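Local atomic coordinates of tubulin-like protein CetZ1 (Haloferax volcanii, PDB entry 4B46), a protein that binds and probably hydrolyses GTP as a tubulin-like cytoskeletal protein that controls archaeal cell shape and is essential for the rod-shaped cells required for efficient swimming. Residues A34-L44 / I50-I58; V228-V238 / E338-V349. All blocks are in the same frame, centred on the assembly; numbering follows the deposited sequence.

Contact 1 (A34-L44 / I50-I58); sequences AVAVNSAKADL and IPKDQRVLI
With CG opposite its backbone N (chi1 -176°), Leu57 directs methyl CD1 against the backbone of the turn that follows strand 31-38, 3.6 Å from Ser39 C. On the other side of the sheet, Ile58 holds CG1 between backbone N and carbonyl carbon (chi1 62°), bringing its CD1 to 3.9 Å from Val37 CG1. The strands run parallel, their axes 19° apart, and Val56 lies between Ala36 and Asn38 in the ladder: its N donates to Ala36 O at 2.7 Å, and its O accepts from Asn38 N. Ala36 N to Gln54 O and Ile58 N to Asn38 O extend the ladder at its two ends.

Leu44, reaching back from helix 41-45, lays CD1 against Leu57 CB at 4.0 Å and CD2 against Arg55 CB. The Leu44 and Arg55 side chains lie alongside one another but point opposite ways. The guanidinium takes Ile50 O side-on, in its own plane, through NE and NH2 (2.7 Å from NH2 to that oxygen). Both bonds end on that one oxygen, which limits how the group can swing, and NH1 adds a weak bond to Leu44 O.

Asn38 OD1 receives Ser39 N on a lone pair and Ala40 N from above the carbonyl plane, an Asx turn that bends the chain into the helix. A water donates to both Ser39 O and Ile58 O, bridging the strand ends.

The unit is a beta-alpha-beta crossover at the margin of the Rossmann-like sheet: strand 3-8 bonds the far edge of 31-38, helix 9-26 covers Ala34 and Ile50, and helix 83-90 packs on Val37, Val56 and Ile58.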
loop_
_atom_site.group_PDB
_atom_site.type_symbol
_atom_site.label_atom_id
_atom_site.label_comp_id
_atom_site.label_asym_id
_atom_site.label_seq_id
_atom_site.Cartn_x
_atom_site.Cartn_y
_atom_site.Cartn_z
ATOM N N ALA A 34 -14.365 -1.093 3.796
ATOM C CA ALA A 34 -13.724 0.036 3.136
ATOM C C ALA A 34 -14.357 1.360 3.574
ATOM O O ALA A 34 -15.578 1.492 3.620
ATOM C CB ALA A 34 -13.775 -0.126 1.634
ATOM N N VAL A 35 -13.507 2.319 3.920
ATOM C CA VAL A 35 -13.945 3.642 4.366
ATOM C C VAL A 35 -13.105 4.704 3.648
ATOM O O VAL A 35 -11.921 4.481 3.385
ATOM C CB VAL A 35 -13.807 3.781 5.908
ATOM C CG1 VAL A 35 -14.030 5.219 6.357
ATOM C CG2 VAL A 35 -14.799 2.841 6.628
ATOM N N ALA A 36 -13.726 5.831 3.301
ATOM C CA ALA A 36 -13.032 6.950 2.654
ATOM C C ALA A 36 -13.217 8.212 3.487
ATOM O O ALA A 36 -14.340 8.541 3.891
ATOM C CB ALA A 36 -13.579 7.179 1.255
ATOM N N VAL A 37 -12.116 8.903 3.757
ATOM C CA VAL A 37 -12.150 10.118 4.561
ATOM C C VAL A 37 -11.586 11.256 3.735
ATOM O O VAL A 37 -10.504 11.130 3.155
ATOM C CB VAL A 37 -11.294 10.001 5.839
ATOM C CG1 VAL A 37 -11.458 11.261 6.705
ATOM C CG2 VAL A 37 -11.662 8.742 6.640
ATOM N N ASN A 38 -12.309 12.367 3.678
ATOM C CA ASN A 38 -11.845 13.513 2.896
ATOM C C ASN A 38 -12.447 14.805 3.434
ATOM O O ASN A 38 -13.406 14.774 4.214
ATOM C CB ASN A 38 -12.165 13.323 1.402
ATOM C CG ASN A 38 -11.181 14.063 0.474
ATOM O OD1 ASN A 38 -10.657 15.130 0.808
ATOM N ND2 ASN A 38 -10.943 13.490 -0.702
ATOM N N SER A 39 -11.869 15.937 3.038
ATOM C CA SER A 39 -12.395 17.235 3.449
ATOM C C SER A 39 -12.999 17.921 2.244
ATOM O O SER A 39 -13.538 19.026 2.345
ATOM C CB SER A 39 -11.281 18.104 4.028
ATOM O OG SER A 39 -10.227 18.261 3.094
ATOM N N ALA A 40 -12.895 17.263 1.096
ATOM C CA ALA A 40 -13.439 17.797 -0.143
ATOM C C ALA A 40 -14.640 16.956 -0.518
ATOM O O ALA A 40 -14.511 15.754 -0.765
ATOM C CB ALA A 40 -12.377 17.781 -1.270
ATOM N N LYS A 41 -15.810 17.590 -0.540
ATOM C CA LYS A 41 -17.071 16.887 -0.727
ATOM C C LYS A 41 -17.188 16.270 -2.113
ATOM O O LYS A 41 -17.658 15.141 -2.260
ATOM C CB LYS A 41 -18.250 17.825 -0.464
ATOM C CG LYS A 41 -19.604 17.146 -0.541
ATOM C CD LYS A 41 -20.677 17.990 0.140
ATOM C CE LYS A 41 -22.063 17.362 0.012
ATOM N NZ LYS A 41 -22.671 17.612 -1.327
ATOM N N ALA A 42 -16.751 17.010 -3.126
ATOM C CA ALA A 42 -16.824 16.531 -4.498
ATOM C C ALA A 42 -16.056 15.214 -4.707
ATOM O O ALA A 42 -16.488 14.370 -5.485
ATOM C CB ALA A 42 -16.328 17.597 -5.457
ATOM N N ASP A 43 -14.930 15.043 -4.014
ATOM C CA ASP A 43 -14.131 13.816 -4.115
ATOM C C ASP A 43 -14.905 12.596 -3.640
ATOM O O ASP A 43 -14.873 11.546 -4.280
ATOM C CB ASP A 43 -12.830 13.926 -3.304
ATOM C CG ASP A 43 -11.897 15.004 -3.832
ATOM O OD1 ASP A 43 -12.233 15.622 -4.860
ATOM O OD2 ASP A 43 -10.833 15.237 -3.222
ATOM N N LEU A 44 -15.607 12.739 -2.518
ATOM C CA LEU A 44 -16.352 11.624 -1.944
ATOM C C LEU A 44 -17.517 11.212 -2.829
ATOM O O LEU A 44 -17.833 10.032 -2.925
ATOM C CB LEU A 44 -16.846 11.965 -0.536
ATOM C CG LEU A 44 -15.756 12.163 0.519
ATOM C CD1 LEU A 44 -16.395 12.657 1.813
ATOM C CD2 LEU A 44 -14.977 10.855 0.759
ATOM N N ILE A 50 -17.367 2.472 -2.637
ATOM C CA ILE A 50 -17.408 2.620 -1.194
ATOM C C ILE A 50 -18.799 3.090 -0.775
ATOM O O ILE A 50 -19.306 4.072 -1.304
ATOM C CB ILE A 50 -16.315 3.596 -0.729
ATOM C CG1 ILE A 50 -14.943 3.031 -1.125
ATOM C CG2 ILE A 50 -16.418 3.850 0.766
ATOM C CD1 ILE A 50 -13.769 3.863 -0.723
ATOM N N PRO A 51 -19.437 2.364 0.159
ATOM C CA PRO A 51 -20.796 2.707 0.606
ATOM C C PRO A 51 -20.893 4.162 1.075
ATOM O O PRO A 51 -19.969 4.651 1.720
ATOM C CB PRO A 51 -21.027 1.754 1.784
ATOM C CG PRO A 51 -20.113 0.600 1.526
ATOM C CD PRO A 51 -18.894 1.195 0.876
ATOM N N LYS A 52 -21.990 4.838 0.753
ATOM C CA LYS A 52 -22.145 6.255 1.091
ATOM C C LYS A 52 -22.001 6.498 2.586
ATOM O O LYS A 52 -21.445 7.504 3.009
ATOM C CB LYS A 52 -23.489 6.794 0.593
ATOM C CG LYS A 52 -23.737 6.557 -0.889
ATOM C CD LYS A 52 -24.938 7.349 -1.389
ATOM C CE LYS A 52 -25.300 6.961 -2.816
ATOM N NZ LYS A 52 -24.145 7.114 -3.741
ATOM N N ASP A 53 -22.490 5.555 3.380
ATOM C CA ASP A 53 -22.365 5.619 4.831
ATOM C C ASP A 53 -20.922 5.432 5.319
ATOM O O ASP A 53 -20.625 5.690 6.484
ATOM C CB ASP A 53 -23.285 4.577 5.477
ATOM C CG ASP A 53 -23.357 3.294 4.674
ATOM O OD1 ASP A 53 -24.196 3.215 3.748
ATOM O OD2 ASP A 53 -22.568 2.369 4.958
ATOM N N GLN A 54 -20.029 4.994 4.434
ATOM C CA GLN A 54 -18.617 4.833 4.792
ATOM C C GLN A 54 -17.731 5.905 4.150
ATOM O O GLN A 54 -16.502 5.777 4.108
ATOM C CB GLN A 54 -18.120 3.436 4.410
ATOM C CG GLN A 54 -19.074 2.310 4.775
ATOM C CD GLN A 54 -18.809 1.734 6.150
ATOM O OE1 GLN A 54 -18.507 2.461 7.098
ATOM N NE2 GLN A 54 -18.915 0.418 6.263
ATOM N N ARG A 55 -18.365 6.955 3.640
ATOM C CA ARG A 55 -17.652 8.122 3.136
ATOM C C ARG A 55 -17.769 9.237 4.167
ATOM O O ARG A 55 -18.859 9.730 4.418
ATOM C CB ARG A 55 -18.262 8.573 1.811
ATOM C CG ARG A 55 -18.136 7.546 0.694
ATOM C CD ARG A 55 -18.880 7.985 -0.558
ATOM N NE ARG A 55 -19.203 6.836 -1.397
ATOM C CZ ARG A 55 -19.693 6.910 -2.629
ATOM N NH1 ARG A 55 -19.919 8.091 -3.188
ATOM N NH2 ARG A 55 -19.950 5.798 -3.306
ATOM N N VAL A 56 -16.655 9.622 4.779
ATOM C CA VAL A 56 -16.705 10.585 5.868
ATOM C C VAL A 56 -16.114 11.918 5.456
ATOM O O VAL A 56 -14.944 11.995 5.083
ATOM C CB VAL A 56 -15.921 10.099 7.099
ATOM C CG1 VAL A 56 -16.207 11.007 8.298
ATOM C CG2 VAL A 56 -16.270 8.666 7.420
ATOM N N LEU A 57 -16.933 12.964 5.534
ATOM C CA LEU A 57 -16.470 14.327 5.308
ATOM C C LEU A 57 -16.027 14.956 6.627
ATOM O O LEU A 57 -16.812 15.065 7.562
ATOM C CB LEU A 57 -17.592 15.160 4.687
ATOM C CG LEU A 57 -17.273 16.600 4.280
ATOM C CD1 LEU A 57 -16.246 16.610 3.148
ATOM C CD2 LEU A 57 -18.561 17.323 3.873
ATOM N N ILE A 58 -14.769 15.373 6.702
ATOM C CA ILE A 58 -14.265 16.045 7.892
ATOM C C ILE A 58 -13.858 17.481 7.576
ATOM O O ILE A 58 -13.782 17.885 6.415
ATOM C CB ILE A 58 -13.045 15.319 8.506
ATOM C CG1 ILE A 58 -11.881 15.285 7.514
ATOM C CG2 ILE A 58 -13.418 13.891 8.930
ATOM C CD1 ILE A 58 -10.579 14.748 8.108
HETATM O O HOH W 1 -14.907 19.763 4.627
#

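Contact 2 (V228-V238 / E338-V349); sequences VSTVGYASEGV and EKVAGVILLSGV
Val228 O is gripped by two amides of the chain turning past strand 339-347: Gly348 N at 2.9 Å, above the carbonyl plane, and Val349 N at 3.2 Å, nearly in line with the C=O bond. A water accepting from Val228 N and donating to Val349 O ties the same corner again. From there the strands run antiparallel, 167° between their directions, and the hydrogen-bonded pairs Thr230-Leu346, Gly232-Ile344, Ala234-Gly342 and Glu236-Val340 each contribute two backbone bonds; Gly342 N to Ala234 O, at 2.7 Å, is the shortest.

One face carries Val231, Tyr233, Val343 and Leu345. Val343 CG2 meets the edge of the Tyr233 ring, in its plane, 3.5 Å from CD2, while CG1 lies 4.0 Å from Val231 CG1. Were Val343 an alanine, both methyls would go, and a gap is likely to open along that ring edge and beside Val231, leaving the tyrosine freer to turn. Helix 179-198 touches Val231, Tyr233 and Val343 here, and helix 216-223 meets Leu345. On the same face Ser229 OG approaches Ser347 CA to 3.2 Å, but its hydrogen bond is with Asn163 OD1.

On the opposite face Thr230 is split by its torsion: with OG1 anti to the backbone N (chi1 -174°), the hydroxyl bonds to Leu285 O, and methyl CG2 leans on Leu346 CB and on Val349 CG1, 3.9 Å away.

Cohesion across the pair is thus chiefly backbone hydrogen bonding with apolar contacts on both faces, and the two buried hydroxyls of Ser229 and Thr230 are satisfied by neighbouring parts of the fold.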
loop_
_atom_site.group_PDB
_atom_site.type_symbol
_atom_site.label_atom_id
_atom_site.label_comp_id
_atom_site.label_asym_id
_atom_site.label_seq_id
_atom_site.Cartn_x
_atom_site.Cartn_y
_atom_site.Cartn_z
ATOM N N VAL A 228 9.980 0.598 6.487
ATOM C CA VAL A 228 9.431 0.778 5.149
ATOM C C VAL A 228 9.459 -0.532 4.371
ATOM O O VAL A 228 10.439 -1.273 4.443
ATOM C CB VAL A 228 10.266 1.834 4.385
ATOM C CG1 VAL A 228 9.841 1.917 2.935
ATOM C CG2 VAL A 228 10.146 3.195 5.058
ATOM N N SER A 229 8.395 -0.819 3.624
ATOM C CA SER A 229 8.384 -1.987 2.744
ATOM C C SER A 229 8.182 -1.623 1.284
ATOM O O SER A 229 7.596 -0.594 0.963
ATOM C CB SER A 229 7.319 -2.996 3.164
ATOM O OG SER A 229 7.568 -3.448 4.475
ATOM N N THR A 230 8.663 -2.494 0.407
ATOM C CA THR A 230 8.534 -2.305 -1.035
ATOM C C THR A 230 8.087 -3.628 -1.649
ATOM O O THR A 230 8.339 -4.704 -1.090
ATOM C CB THR A 230 9.869 -1.813 -1.663
ATOM O OG1 THR A 230 9.685 -1.495 -3.057
ATOM C CG2 THR A 230 10.987 -2.863 -1.518
ATOM N N VAL A 231 7.412 -3.559 -2.792
ATOM C CA VAL A 231 6.919 -4.770 -3.434
ATOM C C VAL A 231 7.425 -4.941 -4.870
ATOM O O VAL A 231 7.353 -4.014 -5.675
ATOM C CB VAL A 231 5.368 -4.832 -3.390
ATOM C CG1 VAL A 231 4.833 -5.906 -4.308
ATOM C CG2 VAL A 231 4.899 -5.078 -1.955
ATOM N N GLY A 232 7.944 -6.134 -5.175
ATOM C CA GLY A 232 8.308 -6.485 -6.539
ATOM C C GLY A 232 7.235 -7.367 -7.135
ATOM O O GLY A 232 6.516 -8.042 -6.397
ATOM N N TYR A 233 7.124 -7.386 -8.460
ATOM C CA TYR A 233 5.977 -8.041 -9.092
ATOM C C TYR A 233 6.253 -8.406 -10.533
ATOM O O TYR A 233 6.731 -7.585 -11.306
ATOM C CB TYR A 233 4.747 -7.111 -9.025
ATOM C CG TYR A 233 3.513 -7.578 -9.796
ATOM C CD1 TYR A 233 3.342 -7.265 -11.138
ATOM C CD2 TYR A 233 2.491 -8.282 -9.156
ATOM C CE1 TYR A 233 2.218 -7.676 -11.840
ATOM C CE2 TYR A 233 1.356 -8.685 -9.848
ATOM C CZ TYR A 233 1.229 -8.382 -11.185
ATOM O OH TYR A 233 0.111 -8.786 -11.875
ATOM N N ALA A 234 5.927 -9.642 -10.893
ATOM C CA ALA A 234 5.930 -10.054 -12.286
ATOM C C ALA A 234 4.785 -11.027 -12.527
ATOM O O ALA A 234 4.382 -11.760 -11.631
ATOM C CB ALA A 234 7.268 -10.682 -12.670
ATOM N N SER A 235 4.248 -11.024 -13.738
ATOM C CA SER A 235 3.168 -11.941 -14.069
ATOM C C SER A 235 3.242 -12.344 -15.526
ATOM O O SER A 235 3.849 -11.654 -16.342
ATOM C CB SER A 235 1.810 -11.306 -13.776
ATOM O OG SER A 235 1.508 -10.295 -14.709
ATOM N N GLU A 236 2.620 -13.470 -15.844
ATOM C CA GLU A 236 2.529 -13.921 -17.223
ATOM C C GLU A 236 1.356 -14.877 -17.401
ATOM O O GLU A 236 0.925 -15.541 -16.452
ATOM C CB GLU A 236 3.826 -14.600 -17.649
ATOM C CG GLU A 236 4.193 -15.805 -16.827
ATOM C CD GLU A 236 5.431 -16.492 -17.348
ATOM O OE1 GLU A 236 5.674 -16.442 -18.574
ATOM O OE2 GLU A 236 6.167 -17.077 -16.530
ATOM N N GLY A 237 0.840 -14.936 -18.625
ATOM C CA GLY A 237 -0.298 -15.782 -18.937
ATOM C C GLY A 237 0.059 -17.256 -18.991
ATOM O O GLY A 237 1.233 -17.622 -18.897
ATOM N N VAL A 238 -0.968 -18.093 -19.137
ATOM C CA VAL A 238 -0.808 -19.543 -19.247
ATOM C C VAL A 238 -0.194 -20.142 -17.988
ATOM O O VAL A 238 -0.855 -20.238 -16.953
ATOM C CB VAL A 238 0.016 -19.939 -20.497
ATOM C CG1 VAL A 238 0.630 -21.327 -20.329
ATOM C CG2 VAL A 238 -0.845 -19.856 -21.754
ATOM N N GLU A 338 -5.915 -17.520 -15.365
ATOM C CA GLU A 338 -5.200 -17.666 -16.627
ATOM C C GLU A 338 -3.844 -16.965 -16.581
ATOM O O GLU A 338 -3.114 -16.931 -17.571
ATOM C CB GLU A 338 -6.058 -17.151 -17.787
ATOM C CG GLU A 338 -7.340 -17.958 -17.995
ATOM C CD GLU A 338 -8.399 -17.199 -18.775
ATOM O OE1 GLU A 338 -8.126 -16.053 -19.194
ATOM O OE2 GLU A 338 -9.507 -17.746 -18.965
ATOM N N LYS A 339 -3.515 -16.417 -15.414
ATOM C CA LYS A 339 -2.220 -15.790 -15.184
ATOM C C LYS A 339 -1.514 -16.422 -13.994
ATOM O O LYS A 339 -2.158 -16.887 -13.054
ATOM C CB LYS A 339 -2.385 -14.297 -14.894
ATOM C CG LYS A 339 -2.646 -13.423 -16.096
ATOM C CD LYS A 339 -2.689 -11.971 -15.658
ATOM C CE LYS A 339 -2.979 -11.031 -16.816
ATOM N NZ LYS A 339 -3.019 -9.609 -16.354
ATOM N N VAL A 340 -0.186 -16.436 -14.041
ATOM C CA VAL A 340 0.603 -16.707 -12.852
ATOM C C VAL A 340 1.338 -15.426 -12.476
ATOM O O VAL A 340 1.961 -14.784 -13.324
ATOM C CB VAL A 340 1.602 -17.863 -13.055
ATOM C CG1 VAL A 340 2.392 -18.106 -11.774
ATOM C CG2 VAL A 340 0.874 -19.134 -13.468
ATOM N N ALA A 341 1.244 -15.035 -11.213
ATOM C CA ALA A 341 1.909 -13.825 -10.753
ATOM C C ALA A 341 2.811 -14.133 -9.567
ATOM O O ALA A 341 2.443 -14.912 -8.682
ATOM C CB ALA A 341 0.882 -12.769 -10.378
ATOM N N GLY A 342 3.996 -13.531 -9.564
ATOM C CA GLY A 342 4.902 -13.638 -8.437
ATOM C C GLY A 342 5.081 -12.285 -7.779
ATOM O O GLY A 342 5.346 -11.291 -8.460
ATOM N N VAL A 343 4.921 -12.240 -6.458
ATOM C CA VAL A 343 5.119 -11.009 -5.711
ATOM C C VAL A 343 6.189 -11.227 -4.665
ATOM O O VAL A 343 6.214 -12.248 -3.990
ATOM C CB VAL A 343 3.802 -10.539 -5.034
ATOM C CG1 VAL A 343 4.073 -9.835 -3.706
ATOM C CG2 VAL A 343 3.019 -9.630 -5.973
ATOM N N ILE A 344 7.087 -10.267 -4.530
ATOM C CA ILE A 344 8.048 -10.307 -3.446
ATOM C C ILE A 344 7.828 -9.095 -2.559
ATOM O O ILE A 344 7.864 -7.962 -3.026
ATOM C CB ILE A 344 9.493 -10.315 -3.973
ATOM C CG1 ILE A 344 9.697 -11.516 -4.920
ATOM C CG2 ILE A 344 10.472 -10.374 -2.810
ATOM C CD1 ILE A 344 11.063 -11.560 -5.582
ATOM N N LEU A 345 7.576 -9.348 -1.283
ATOM C CA LEU A 345 7.435 -8.289 -0.304
ATOM C C LEU A 345 8.752 -8.218 0.435
ATOM O O LEU A 345 9.233 -9.231 0.951
ATOM C CB LEU A 345 6.292 -8.610 0.669
ATOM C CG LEU A 345 6.216 -7.795 1.962
ATOM C CD1 LEU A 345 5.995 -6.298 1.682
ATOM C CD2 LEU A 345 5.127 -8.348 2.902
ATOM N N LEU A 346 9.357 -7.034 0.437
ATOM C CA LEU A 346 10.601 -6.803 1.148
ATOM C C LEU A 346 10.327 -5.780 2.234
ATOM O O LEU A 346 9.943 -4.649 1.945
ATOM C CB LEU A 346 11.691 -6.294 0.198
ATOM C CG LEU A 346 12.070 -7.241 -0.941
ATOM C CD1 LEU A 346 13.030 -6.561 -1.910
ATOM C CD2 LEU A 346 12.696 -8.521 -0.397
ATOM N N SER A 347 10.498 -6.189 3.487
ATOM C CA SER A 347 10.182 -5.322 4.603
ATOM C C SER A 347 11.462 -4.896 5.288
ATOM O O SER A 347 12.389 -5.680 5.398
ATOM C CB SER A 347 9.237 -6.031 5.577
ATOM O OG SER A 347 9.250 -5.414 6.858
ATOM N N GLY A 348 11.517 -3.642 5.728
ATOM C CA GLY A 348 12.681 -3.164 6.450
ATOM C C GLY A 348 13.829 -2.801 5.524
ATOM O O GLY A 348 15.001 -3.017 5.849
ATOM N N VAL A 349 13.501 -2.262 4.355
ATOM C CA VAL A 349 14.543 -1.823 3.432
ATOM C C VAL A 349 15.231 -0.575 3.978
ATOM O O VAL A 349 14.607 0.234 4.667
ATOM C CB VAL A 349 14.000 -1.577 2.010
ATOM C CG1 VAL A 349 13.573 -2.897 1.373
ATOM C CG2 VAL A 349 12.853 -0.570 2.034
HETATM O O HOH W 2 12.872 0.293 6.801
#

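Overall arrangement
Contacts 1 and 2 belong to one mixed sheet but lie on opposite sides of the chain's centre, their own centres 30 Å apart and their nearest atoms about 20 Å apart. Contact 1 holds the edge strand 55-57 to 31-38 in the GTPase domain; four further strands, 3-8, 100-106, 131-137 and 163-168, separate it from 228-237, where contact 2 begins the antiparallel part in the C-terminal domain. Only contact 1 approaches the nucleotide: the Asn38 side chain is about 4 Å from GDP, and that of Ser39 about 3 Å from that of Thr111, a GTP-binding residue. Contact 2 lies away from the known binding residues.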